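Local coordinates for MUTM (fpg) protein (PDB 1EE8) that belongs to the MutM (Fpg) family, combining a beta-sandwich N-terminal domain with a helix-two-turn-helix domain and a zinc finger, at residues A[10-15]-A[215-220]; A[55-60]-A[107-112]; A[66-69]-A[73-76]; A[83-88]-A[92-97]. All coordinates share one frame; numbering follows the deposited sequence.

From the N terminus, helix 3-17 supplies the first side of contact 1, whose partner at 215-220 comes some 200 residues later, so the other three contacts all fall within its span. Contact 2 closes a smaller loop from strand 53-58 to the end of strand 103-108, and it encloses contacts 3 and 4, which follow in series: a short three-residue connection between 66-69 and 73-76, then the hairpin 83-88/92-97. Their side chains meet in one interior. Phe56 of contact 2 reaches Phe74 of contact 3 and Leu86 of contact 4, while Leu13 of contact 1 touches Phe56 and Leu93. Helix, sheet and the late loop at 215-220 are thereby joined.

Contact 1 (A[10-15]-A[215-220]); sequences RRRLRP and RQPDGL
Arg12 reaches out from helix 3-17 and lays its side chain against Pro217 and Gln216, in the loop that runs from helix 184-203 toward the strand pair of the zinc-finger region. Its CB starts the contact, resting 3.8 Å from Pro217 CD. CG is still beside the proline, 4.0 Å from the same Pro217 CD, so the aliphatic root of the arginine crosses the pyrrolidine at about a right angle. The chain then bends at chi2 (-62°), which carries NE to 2.8 Å from Gln216 OE1. At the tip, NH2 lies 3.0 Å from Gln216 OE1, the guanidinium and amide planes being turned 29° apart. The nearest acid, Asp218, keeps its OD2 5.1 Å from Arg12 NH1, a distance at which attraction between the charges would be modest. An arginine suits this exposed position because its carbons can cover proline while its charged head remains near polar groups and solvent.

Gln216 to Gly219 form a type I beta turn, which presents this surface to the helix. Proline fits the second place of such a turn, where phi is fixed near its own value, and Gly219 accepts the positive phi of 111° at the fourth. The turn is closed by Gly219 N to Gln216 O at 2.9 Å.

One helix position on, Leu13 is buried. Its CD2 comes 3.9 Å from Pro217 CG and its CD1 packs on Phe56, while the backbone of Pro217 bonds to that of Leu76, tying the loop to the sheet side.

Contact 2 (A[55-60]-A[107-112]); sequences LFALEG and VRRGDY
Leu55 and Tyr112 make one part of the packing. The two side chains approach from opposite directions, and Leu55 CD2 comes to 4.1 Å from Tyr112 CZ and 3.3 Å from the phenolic OH. Tyrosine suits a partly exposed place here: its ring end covers a buried leucine, while its hydroxyl bonds to Glu63. The other part is Arg109 on Ala57. The arginine chain is extended from CG to NE, with CG anti to the backbone N (chi1 -175°), and this length brings NH1 to 3.7 Å from the CB of Ala57, a residue small enough to let the guanidinium come this close.

Among the polar contacts, the same Arg109 NH1 makes a salt bridge to Glu63. Arg108 NH1 forms one with Glu40 of the second subunit, so this arginine also joins the two chains of the assembly. Arg108 NH2 lies 2.7 Å from Gly60 O, at the guanidinium edge, but the angle is too poor for a hydrogen bond; the same NH2 bonds weakly to Gly61 O.

A water accepts weakly from Arg109 NH1 at 2.7 Å and donates weakly to Leu58 O at 3.4 Å.

A type II beta turn, Arg108 to Asp111, holds the two arginines, with Gly110 in the third place that favours glycine, and Tyr112 follows it. Strands 53-58 and 103-108 are next-but-one where sheet neighbours run antiparallel, and the turn reaches past strand 62-67 to strand 53-58 and the loop after it.

Contact 3 (A[66-69]-A[73-76]); sequences AHLG and GFRL
This is a buried apolar contact between parts of the chain that are not neighbours in the sheet: Phe74, on the edge strand 73-75, leans across to Ala66 in strand 62-67 and Leu68 just beyond its end. The aromatic ring presents its edge to alanine, whose CB lies in the ring plane, 3.9 Å from Phe74 CZ. A methyl is short enough for the ring edge to come this close to the strand.

Leu68 reaches the same corner of the ring from another direction, its chain crossing that of the phenylalanine at about a right angle. CG stands anti to the carbonyl carbon (chi1 -55°), and CD2, the methyl that does not continue the extended chain, comes to 4.1 Å from Phe74 CE2. The same CD2 is also 4.1 Å from Gly73 N. Branched and apolar, leucine suits a place where Pro1 and Phe95 also touch it. Just after it the chain turns with positive phi at Gly69 (79°), which favours glycine.

The ring of Phe74 goes on to meet Phe95, the planes inclined at about 55°, and its CZ comes 4.0 Å from Phe56 CE2. Strand 73-75, meanwhile, is bonded through its backbone to strand 92-96. Residues from strands far apart in the sheet order thus converge on one aromatic cluster, as expected of the beta-sandwich in the MutM (Fpg) N-terminal domain.

Contact 4 (A[83-88]-A[92-97]); sequences RAALVL and TLYFHD
Arg83 N donates to Phe95 O at 2.8 Å, nearly straight at 173°, and the Arg83 side chain adds a second grip further on: NE donates to Asp97 O at 3.0 Å. That carbonyl carbon and oxygen lie at the guanidinium edge, although NE stands 42° out of the carbonyl plane; a weak bond from NH2 joins it. The bend at chi2 (-64°) turns the arginine along the partner strand. The carboxylate of Asp97 is engaged elsewhere, by Gly102 N and Thr71.

Leu86 and Leu93 form an antiparallel hydrogen-bonded pair, Leu86 N to Leu93 O at 2.8 Å and Leu93 N to Leu86 O at 2.9 Å. Phe95 N donates to Ala84 O at 2.9 Å, whereas the buried Ala84 N has no partner, an irregularity resembling a classic beta bulge at Arg83 and Ala84.

Side chains alternate between the faces. Leu86 and Leu93 meet through their CB atoms at 4.0 Å on the buried face, beside Ala84 and Phe95. On the other, partly exposed face Ala85 CB lies 4.0 Å from Tyr94 CD2, and Thr92 CG2 sits above one face of the Tyr94 ring, toward its rim; beta-branched Thr92 and Val87 suit an extended strand.

The hairpin is flanked by strand 21-26 beside 83-88 and by strand 73-75 beside 92-96, while Leu88 and Leu93 pack on Val17 of helix 3-17, and Leu93 also on Leu13.

Contact 1 (A[10-15]-A[215-220])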
loop_
_atom_site.group_PDB
_atom_site.type_symbol
_atom_site.label_atom_id
_atom_site.label_comp_id
_atom_site.label_asym_id
_atom_site.label_seq_id
_atom_site.Cartn_x
_atom_site.Cartn_y
_atom_site.Cartn_z
ATOM N N ARG A 10 -1.436 -19.711 14.730
ATOM C CA ARG A 10 -0.614 -19.952 13.548
ATOM C C ARG A 10 -0.870 -21.356 13.014
ATOM O O ARG A 10 -1.198 -21.533 11.846
ATOM C CB ARG A 10 0.872 -19.794 13.895
ATOM C CG ARG A 10 1.831 -20.350 12.848
ATOM C CD ARG A 10 3.295 -20.111 13.218
ATOM N NE ARG A 10 4.205 -20.708 12.238
ATOM C CZ ARG A 10 4.621 -21.970 12.270
ATOM N NH1 ARG A 10 4.225 -22.784 13.244
ATOM N NH2 ARG A 10 5.406 -22.433 11.304
ATOM N N ARG A 11 -0.726 -22.353 13.878
ATOM C CA ARG A 11 -0.941 -23.742 13.483
ATOM C C ARG A 11 -2.354 -24.017 12.984
ATOM O O ARG A 11 -2.537 -24.771 12.034
ATOM C CB ARG A 11 -0.598 -24.676 14.647
ATOM C CG ARG A 11 0.866 -24.565 15.060
ATOM C CD ARG A 11 1.234 -25.478 16.214
ATOM N NE ARG A 11 2.659 -25.350 16.514
ATOM C CZ ARG A 11 3.351 -26.202 17.263
ATOM N NH1 ARG A 11 2.754 -27.254 17.801
ATOM N NH2 ARG A 11 4.643 -25.999 17.466
ATOM N N ARG A 12 -3.355 -23.400 13.602
ATOM C CA ARG A 12 -4.730 -23.619 13.171
ATOM C C ARG A 12 -5.033 -22.972 11.823
ATOM O O ARG A 12 -5.739 -23.542 10.997
ATOM C CB ARG A 12 -5.716 -23.087 14.210
ATOM C CG ARG A 12 -5.673 -23.822 15.533
ATOM C CD ARG A 12 -6.042 -25.289 15.364
ATOM N NE ARG A 12 -6.114 -25.969 16.652
ATOM C CZ ARG A 12 -6.575 -27.204 16.823
ATOM N NH1 ARG A 12 -7.007 -27.901 15.780
ATOM N NH2 ARG A 12 -6.612 -27.737 18.040
ATOM N N LEU A 13 -4.493 -21.781 11.602
ATOM C CA LEU A 13 -4.743 -21.075 10.355
ATOM C C LEU A 13 -3.967 -21.574 9.140
ATOM O O LEU A 13 -4.496 -21.561 8.034
ATOM C CB LEU A 13 -4.472 -19.572 10.526
ATOM C CG LEU A 13 -5.360 -18.755 11.464
ATOM C CD1 LEU A 13 -4.926 -17.293 11.408
ATOM C CD2 LEU A 13 -6.820 -18.890 11.070
ATOM N N ARG A 14 -2.726 -22.012 9.328
ATOM C CA ARG A 14 -1.926 -22.447 8.185
ATOM C C ARG A 14 -2.595 -23.422 7.225
ATOM O O ARG A 14 -2.550 -23.217 6.014
ATOM C CB ARG A 14 -0.569 -22.995 8.639
ATOM C CG ARG A 14 0.374 -21.906 9.138
ATOM C CD ARG A 14 1.834 -22.254 8.879
ATOM N NE ARG A 14 2.188 -23.545 9.449
ATOM C CZ ARG A 14 3.309 -24.205 9.181
ATOM N NH1 ARG A 14 4.206 -23.701 8.337
ATOM N NH2 ARG A 14 3.531 -25.370 9.766
ATOM N N PRO A 15 -3.234 -24.484 7.740
ATOM C CA PRO A 15 -3.896 -25.448 6.851
ATOM C C PRO A 15 -5.096 -24.830 6.134
ATOM O O PRO A 15 -5.596 -25.380 5.150
ATOM C CB PRO A 15 -4.348 -26.559 7.802
ATOM C CG PRO A 15 -3.485 -26.383 9.023
ATOM C CD PRO A 15 -3.361 -24.896 9.147
ATOM N N ARG A 215 -9.950 -17.793 22.347
ATOM C CA ARG A 215 -10.552 -18.960 21.717
ATOM C C ARG A 215 -9.812 -19.210 20.413
ATOM O O ARG A 215 -9.362 -18.270 19.761
ATOM C CB ARG A 215 -12.036 -18.722 21.414
ATOM C CG ARG A 215 -12.922 -18.697 22.640
ATOM C CD ARG A 215 -14.388 -18.589 22.257
ATOM N NE ARG A 215 -15.270 -18.819 23.402
ATOM C CZ ARG A 215 -15.268 -19.927 24.141
ATOM N NH1 ARG A 215 -14.427 -20.916 23.863
ATOM N NH2 ARG A 215 -16.114 -20.050 25.155
ATOM N N GLN A 216 -9.666 -20.477 20.046
ATOM C CA GLN A 216 -8.997 -20.831 18.802
ATOM C C GLN A 216 -9.874 -20.313 17.659
ATOM O O GLN A 216 -11.017 -19.921 17.886
ATOM C CB GLN A 216 -8.817 -22.349 18.738
ATOM C CG GLN A 216 -7.880 -22.874 19.823
ATOM C CD GLN A 216 -7.773 -24.393 19.840
ATOM O OE1 GLN A 216 -7.626 -25.031 18.796
ATOM N NE2 GLN A 216 -7.829 -24.976 21.032
ATOM N N PRO A 217 -9.354 -20.293 16.420
ATOM C CA PRO A 217 -10.153 -19.794 15.292
ATOM C C PRO A 217 -11.574 -20.337 15.149
ATOM O O PRO A 217 -12.517 -19.559 14.953
ATOM C CB PRO A 217 -9.278 -20.122 14.085
ATOM C CG PRO A 217 -7.900 -19.926 14.644
ATOM C CD PRO A 217 -7.998 -20.651 15.972
ATOM N N ASP A 218 -11.733 -21.656 15.249
ATOM C CA ASP A 218 -13.053 -22.264 15.116
ATOM C C ASP A 218 -13.985 -21.967 16.288
ATOM O O ASP A 218 -15.190 -22.209 16.205
ATOM C CB ASP A 218 -12.937 -23.782 14.921
ATOM C CG ASP A 218 -12.256 -24.475 16.086
ATOM O OD1 ASP A 218 -12.610 -24.180 17.246
ATOM O OD2 ASP A 218 -11.376 -25.328 15.839
ATOM N N GLY A 219 -13.437 -21.441 17.377
ATOM C CA GLY A 219 -14.269 -21.115 18.522
ATOM C C GLY A 219 -14.045 -21.981 19.745
ATOM O O GLY A 219 -14.481 -21.630 20.840
ATOM N N LEU A 220 -13.374 -23.114 19.570
ATOM C CA LEU A 220 -13.098 -24.014 20.684
ATOM C C LEU A 220 -12.072 -23.381 21.629
ATOM O O LEU A 220 -11.101 -22.753 21.191
ATOM C CB LEU A 220 -12.573 -25.357 20.166
ATOM C CG LEU A 220 -13.489 -26.120 19.196
ATOM C CD1 LEU A 220 -12.794 -27.404 18.756
ATOM C CD2 LEU A 220 -14.827 -26.438 19.858
#

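Contact 2 (A[55-60]-A[107-112])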
loop_
_atom_site.group_PDB
_atom_site.type_symbol
_atom_site.label_atom_id
_atom_site.label_comp_id
_atom_site.label_asym_id
_atom_site.label_seq_id
_atom_site.Cartn_x
_atom_site.Cartn_y
_atom_site.Cartn_z
ATOM N N LEU A 55 2.698 -13.193 11.554
ATOM C CA LEU A 55 3.096 -12.581 10.292
ATOM C C LEU A 55 2.647 -13.404 9.091
ATOM O O LEU A 55 3.008 -14.574 8.961
ATOM C CB LEU A 55 4.617 -12.397 10.224
ATOM C CG LEU A 55 5.348 -11.505 11.232
ATOM C CD1 LEU A 55 5.502 -12.226 12.568
ATOM C CD2 LEU A 55 6.722 -11.152 10.671
ATOM N N PHE A 56 1.845 -12.791 8.225
ATOM C CA PHE A 56 1.391 -13.451 7.014
ATOM C C PHE A 56 2.383 -13.057 5.922
ATOM O O PHE A 56 2.517 -11.872 5.598
ATOM C CB PHE A 56 -0.013 -12.972 6.630
ATOM C CG PHE A 56 -1.091 -13.432 7.568
ATOM C CD1 PHE A 56 -1.800 -14.602 7.315
ATOM C CD2 PHE A 56 -1.386 -12.706 8.719
ATOM C CE1 PHE A 56 -2.789 -15.043 8.198
ATOM C CE2 PHE A 56 -2.370 -13.138 9.604
ATOM C CZ PHE A 56 -3.072 -14.310 9.341
ATOM N N ALA A 57 3.103 -14.037 5.385
ATOM C CA ALA A 57 4.062 -13.773 4.313
ATOM C C ALA A 57 3.274 -13.811 3.007
ATOM O O ALA A 57 2.637 -14.815 2.678
ATOM C CB ALA A 57 5.163 -14.829 4.304
ATOM N N LEU A 58 3.323 -12.709 2.268
ATOM C CA LEU A 58 2.584 -12.590 1.022
ATOM C C LEU A 58 3.484 -12.496 -0.202
ATOM O O LEU A 58 4.520 -11.834 -0.186
ATOM C CB LEU A 58 1.680 -11.362 1.100
ATOM C CG LEU A 58 0.830 -11.361 2.374
ATOM C CD1 LEU A 58 0.156 -10.015 2.552
ATOM C CD2 LEU A 58 -0.196 -12.491 2.299
ATOM N N GLU A 59 3.068 -13.162 -1.268
ATOM C CA GLU A 59 3.820 -13.170 -2.512
ATOM C C GLU A 59 4.118 -11.740 -2.960
ATOM O O GLU A 59 3.239 -10.882 -2.951
ATOM C CB GLU A 59 3.006 -13.903 -3.570
ATOM C CG GLU A 59 3.751 -14.215 -4.847
ATOM C CD GLU A 59 2.964 -15.164 -5.727
ATOM O OE1 GLU A 59 1.804 -14.839 -6.066
ATOM O OE2 GLU A 59 3.503 -16.236 -6.075
ATOM N N GLY A 60 5.367 -11.477 -3.339
ATOM C CA GLY A 60 5.719 -10.142 -3.782
ATOM C C GLY A 60 6.502 -9.337 -2.762
ATOM O O GLY A 60 6.658 -8.122 -2.908
ATOM N N VAL A 107 3.478 -4.159 5.583
ATOM C CA VAL A 107 4.849 -3.691 5.401
ATOM C C VAL A 107 5.616 -4.479 4.349
ATOM O O VAL A 107 5.298 -5.630 4.078
ATOM C CB VAL A 107 5.655 -3.806 6.712
ATOM C CG1 VAL A 107 5.035 -2.932 7.807
ATOM C CG2 VAL A 107 5.707 -5.259 7.146
ATOM N N ARG A 108 6.619 -3.844 3.750
ATOM C CA ARG A 108 7.460 -4.543 2.792
ATOM C C ARG A 108 8.148 -5.549 3.709
ATOM O O ARG A 108 8.394 -5.243 4.874
ATOM C CB ARG A 108 8.492 -3.594 2.187
ATOM C CG ARG A 108 7.895 -2.525 1.287
ATOM C CD ARG A 108 8.270 -2.767 -0.174
ATOM N NE ARG A 108 7.830 -4.074 -0.665
ATOM C CZ ARG A 108 8.106 -4.546 -1.879
ATOM N NH1 ARG A 108 8.824 -3.819 -2.730
ATOM N NH2 ARG A 108 7.667 -5.744 -2.246
ATOM N N ARG A 109 8.444 -6.737 3.202
ATOM C CA ARG A 109 9.074 -7.777 4.013
ATOM C C ARG A 109 10.332 -7.297 4.739
ATOM O O ARG A 109 11.280 -6.815 4.114
ATOM C CB ARG A 109 9.411 -8.978 3.132
ATOM C CG ARG A 109 9.955 -10.187 3.871
ATOM C CD ARG A 109 10.227 -11.324 2.893
ATOM N NE ARG A 109 10.490 -12.593 3.569
ATOM C CZ ARG A 109 9.579 -13.289 4.247
ATOM N NH1 ARG A 109 8.329 -12.849 4.342
ATOM N NH2 ARG A 109 9.919 -14.428 4.841
ATOM N N GLY A 110 10.325 -7.433 6.064
ATOM C CA GLY A 110 11.466 -7.026 6.866
ATOM C C GLY A 110 11.444 -5.600 7.391
ATOM O O GLY A 110 12.114 -5.300 8.385
ATOM N N ASP A 111 10.682 -4.719 6.744
ATOM C CA ASP A 111 10.619 -3.317 7.164
ATOM C C ASP A 111 9.802 -3.147 8.437
ATOM O O ASP A 111 8.601 -2.872 8.394
ATOM C CB ASP A 111 10.042 -2.449 6.041
ATOM C CG ASP A 111 9.896 -0.987 6.444
ATOM O OD1 ASP A 111 10.702 -0.506 7.272
ATOM O OD2 ASP A 111 8.981 -0.313 5.921
ATOM N N TYR A 112 10.471 -3.293 9.573
ATOM C CA TYR A 112 9.806 -3.185 10.861
ATOM C C TYR A 112 10.028 -1.853 11.568
ATOM O O TYR A 112 9.849 -1.751 12.784
ATOM C CB TYR A 112 10.255 -4.348 11.745
ATOM C CG TYR A 112 9.985 -5.706 11.122
ATOM C CD1 TYR A 112 10.801 -6.796 11.403
ATOM C CD2 TYR A 112 8.912 -5.897 10.252
ATOM C CE1 TYR A 112 10.560 -8.048 10.836
ATOM C CE2 TYR A 112 8.661 -7.147 9.680
ATOM C CZ TYR A 112 9.489 -8.215 9.980
ATOM O OH TYR A 112 9.245 -9.450 9.430
HETATM O O HOH W 1 6.899 -11.871 2.243
#

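Contact 3 (A[66-69]-A[73-76])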
loop_
_atom_site.group_PDB
_atom_site.type_symbol
_atom_site.label_atom_id
_atom_site.label_comp_id
_atom_site.label_asym_id
_atom_site.label_seq_id
_atom_site.Cartn_x
_atom_site.Cartn_y
_atom_site.Cartn_z
ATOM N N ALA A 66 0.387 -8.897 12.433
ATOM C CA ALA A 66 -0.748 -8.761 13.322
ATOM C C ALA A 66 -0.329 -8.877 14.775
ATOM O O ALA A 66 0.409 -9.789 15.155
ATOM C CB ALA A 66 -1.811 -9.823 12.997
ATOM N N HIS A 67 -0.793 -7.927 15.574
ATOM C CA HIS A 67 -0.533 -7.908 17.005
ATOM C C HIS A 67 -1.920 -8.027 17.619
ATOM O O HIS A 67 -2.761 -7.156 17.429
ATOM C CB HIS A 67 0.129 -6.592 17.424
ATOM C CG HIS A 67 0.082 -6.346 18.898
ATOM N ND1 HIS A 67 0.598 -7.234 19.818
ATOM C CD2 HIS A 67 -0.458 -5.332 19.617
ATOM C CE1 HIS A 67 0.376 -6.781 21.039
ATOM N NE2 HIS A 67 -0.264 -5.628 20.944
ATOM N N LEU A 68 -2.153 -9.118 18.340
ATOM C CA LEU A 68 -3.457 -9.376 18.939
ATOM C C LEU A 68 -3.831 -8.479 20.108
ATOM O O LEU A 68 -4.986 -8.070 20.242
ATOM C CB LEU A 68 -3.543 -10.844 19.367
ATOM C CG LEU A 68 -3.258 -11.842 18.241
ATOM C CD1 LEU A 68 -3.597 -13.256 18.696
ATOM C CD2 LEU A 68 -4.083 -11.486 17.016
ATOM N N GLY A 69 -2.860 -8.163 20.955
ATOM C CA GLY A 69 -3.165 -7.323 22.097
ATOM C C GLY A 69 -3.817 -8.158 23.181
ATOM O O GLY A 69 -3.650 -9.371 23.213
ATOM N N GLY A 73 -7.983 -11.580 18.286
ATOM C CA GLY A 73 -7.916 -12.945 17.803
ATOM C C GLY A 73 -8.574 -13.084 16.447
ATOM O O GLY A 73 -9.419 -12.266 16.073
ATOM N N PHE A 74 -8.158 -14.095 15.694
ATOM C CA PHE A 74 -8.736 -14.365 14.383
ATOM C C PHE A 74 -9.785 -15.445 14.593
ATOM O O PHE A 74 -9.526 -16.417 15.293
ATOM C CB PHE A 74 -7.654 -14.859 13.417
ATOM C CG PHE A 74 -6.744 -13.773 12.934
ATOM C CD1 PHE A 74 -7.178 -12.863 11.977
ATOM C CD2 PHE A 74 -5.476 -13.614 13.486
ATOM C CE1 PHE A 74 -6.364 -11.802 11.575
ATOM C CE2 PHE A 74 -4.656 -12.557 13.090
ATOM C CZ PHE A 74 -5.102 -11.649 12.133
ATOM N N ARG A 75 -10.968 -15.261 14.008
ATOM C CA ARG A 75 -12.059 -16.224 14.132
ATOM C C ARG A 75 -12.539 -16.652 12.737
ATOM O O ARG A 75 -12.356 -15.927 11.761
ATOM C CB ARG A 75 -13.237 -15.604 14.896
ATOM C CG ARG A 75 -12.939 -15.176 16.332
ATOM C CD ARG A 75 -12.511 -16.363 17.173
ATOM N NE ARG A 75 -12.132 -15.975 18.529
ATOM C CZ ARG A 75 -12.993 -15.638 19.482
ATOM N NH1 ARG A 75 -12.548 -15.299 20.687
ATOM N NH2 ARG A 75 -14.292 -15.654 19.235
ATOM N N LEU A 76 -13.147 -17.831 12.650
ATOM C CA LEU A 76 -13.659 -18.327 11.375
ATOM C C LEU A 76 -15.088 -17.838 11.093
ATOM O O LEU A 76 -15.599 -17.977 9.973
ATOM C CB LEU A 76 -13.579 -19.855 11.348
ATOM C CG LEU A 76 -12.136 -20.357 11.517
ATOM C CD1 LEU A 76 -12.084 -21.869 11.342
ATOM C CD2 LEU A 76 -11.232 -19.679 10.493
#

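Contact 4 (A[83-88]-A[92-97])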
loop_
_atom_site.group_PDB
_atom_site.type_symbol
_atom_site.label_atom_id
_atom_site.label_comp_id
_atom_site.label_asym_id
_atom_site.label_seq_id
_atom_site.Cartn_x
_atom_site.Cartn_y
_atom_site.Cartn_z
ATOM N N ARG A 83 -13.383 -6.278 13.923
ATOM C CA ARG A 83 -12.879 -4.980 13.472
ATOM C C ARG A 83 -12.335 -5.024 12.050
ATOM O O ARG A 83 -12.178 -3.992 11.406
ATOM C CB ARG A 83 -11.755 -4.505 14.398
ATOM C CG ARG A 83 -12.082 -4.577 15.882
ATOM C CD ARG A 83 -13.219 -3.651 16.264
ATOM N NE ARG A 83 -13.453 -3.704 17.705
ATOM C CZ ARG A 83 -14.345 -2.960 18.349
ATOM N NH1 ARG A 83 -15.094 -2.097 17.682
ATOM N NH2 ARG A 83 -14.485 -3.083 19.663
ATOM N N ALA A 84 -12.005 -6.215 11.572
ATOM C CA ALA A 84 -11.486 -6.317 10.216
ATOM C C ALA A 84 -11.712 -7.722 9.693
ATOM O O ALA A 84 -11.972 -8.638 10.461
ATOM C CB ALA A 84 -10.006 -5.988 10.192
ATOM N N ALA A 85 -11.617 -7.884 8.382
ATOM C CA ALA A 85 -11.797 -9.203 7.797
ATOM C C ALA A 85 -10.777 -9.413 6.693
ATOM O O ALA A 85 -10.568 -8.530 5.864
ATOM C CB ALA A 85 -13.214 -9.343 7.235
ATOM N N LEU A 86 -10.132 -10.576 6.710
ATOM C CA LEU A 86 -9.166 -10.941 5.690
ATOM C C LEU A 86 -9.974 -11.827 4.755
ATOM O O LEU A 86 -10.272 -12.976 5.082
ATOM C CB LEU A 86 -8.010 -11.743 6.295
ATOM C CG LEU A 86 -6.784 -10.984 6.809
ATOM C CD1 LEU A 86 -7.198 -9.672 7.424
ATOM C CD2 LEU A 86 -6.019 -11.847 7.806
ATOM N N VAL A 87 -10.352 -11.273 3.611
ATOM C CA VAL A 87 -11.150 -11.998 2.637
ATOM C C VAL A 87 -10.258 -12.800 1.697
ATOM O O VAL A 87 -9.559 -12.231 0.863
ATOM C CB VAL A 87 -12.004 -11.019 1.818
ATOM C CG1 VAL A 87 -12.843 -11.767 0.804
ATOM C CG2 VAL A 87 -12.889 -10.202 2.763
ATOM N N LEU A 88 -10.279 -14.120 1.860
ATOM C CA LEU A 88 -9.492 -15.026 1.027
ATOM C C LEU A 88 -10.380 -15.578 -0.075
ATOM O O LEU A 88 -11.603 -15.456 -0.017
ATOM C CB LEU A 88 -8.945 -16.183 1.858
ATOM C CG LEU A 88 -7.733 -15.921 2.755
ATOM C CD1 LEU A 88 -7.765 -14.525 3.339
ATOM C CD2 LEU A 88 -7.721 -16.972 3.844
ATOM N N THR A 92 -13.034 -16.504 4.696
ATOM C CA THR A 92 -12.741 -15.230 5.341
ATOM C C THR A 92 -12.334 -15.405 6.801
ATOM O O THR A 92 -12.902 -16.234 7.518
ATOM C CB THR A 92 -13.977 -14.307 5.251
ATOM O OG1 THR A 92 -14.202 -13.967 3.880
ATOM C CG2 THR A 92 -13.777 -13.016 6.051
ATOM N N LEU A 93 -11.339 -14.633 7.229
ATOM C CA LEU A 93 -10.869 -14.662 8.609
ATOM C C LEU A 93 -11.319 -13.347 9.243
ATOM O O LEU A 93 -11.136 -12.283 8.650
ATOM C CB LEU A 93 -9.338 -14.740 8.663
ATOM C CG LEU A 93 -8.648 -15.866 7.893
ATOM C CD1 LEU A 93 -7.149 -15.801 8.138
ATOM C CD2 LEU A 93 -9.204 -17.214 8.354
ATOM N N TYR A 94 -11.893 -13.408 10.438
ATOM C CA TYR A 94 -12.356 -12.188 11.097
ATOM C C TYR A 94 -11.498 -11.836 12.303
ATOM O O TYR A 94 -11.217 -12.694 13.137
ATOM C CB TYR A 94 -13.811 -12.338 11.544
ATOM C CG TYR A 94 -14.734 -12.763 10.427
ATOM C CD1 TYR A 94 -14.996 -14.112 10.192
ATOM C CD2 TYR A 94 -15.325 -11.818 9.587
ATOM C CE1 TYR A 94 -15.831 -14.515 9.144
ATOM C CE2 TYR A 94 -16.157 -12.207 8.533
ATOM C CZ TYR A 94 -16.404 -13.561 8.322
ATOM O OH TYR A 94 -17.225 -13.952 7.290
ATOM N N PHE A 95 -11.085 -10.573 12.377
ATOM C CA PHE A 95 -10.264 -10.097 13.476
ATOM C C PHE A 95 -11.182 -9.568 14.583
ATOM O O PHE A 95 -11.691 -8.453 14.523
ATOM C CB PHE A 95 -9.303 -9.008 12.980
ATOM C CG PHE A 95 -8.313 -8.544 14.019
ATOM C CD1 PHE A 95 -8.400 -7.263 14.556
ATOM C CD2 PHE A 95 -7.305 -9.388 14.464
ATOM C CE1 PHE A 95 -7.494 -6.824 15.528
ATOM C CE2 PHE A 95 -6.391 -8.964 15.438
ATOM C CZ PHE A 95 -6.487 -7.676 15.972
ATOM N N HIS A 96 -11.402 -10.423 15.569
ATOM C CA HIS A 96 -12.239 -10.149 16.725
ATOM C C HIS A 96 -11.376 -9.397 17.733
ATOM O O HIS A 96 -10.282 -9.852 18.067
ATOM C CB HIS A 96 -12.690 -11.484 17.321
ATOM C CG HIS A 96 -13.357 -11.364 18.655
ATOM N ND1 HIS A 96 -14.592 -10.772 18.822
ATOM C CD2 HIS A 96 -12.960 -11.762 19.887
ATOM C CE1 HIS A 96 -14.928 -10.812 20.097
ATOM N NE2 HIS A 96 -13.955 -11.407 20.765
ATOM N N ASP A 97 -11.839 -8.245 18.208
ATOM C CA ASP A 97 -11.042 -7.503 19.177
ATOM C C ASP A 97 -11.872 -6.547 20.026
ATOM O O ASP A 97 -11.962 -5.353 19.737
ATOM C CB ASP A 97 -9.927 -6.723 18.466
ATOM C CG ASP A 97 -8.910 -6.131 19.440
ATOM O OD1 ASP A 97 -8.080 -5.305 19.009
ATOM O OD2 ASP A 97 -8.936 -6.501 20.634
#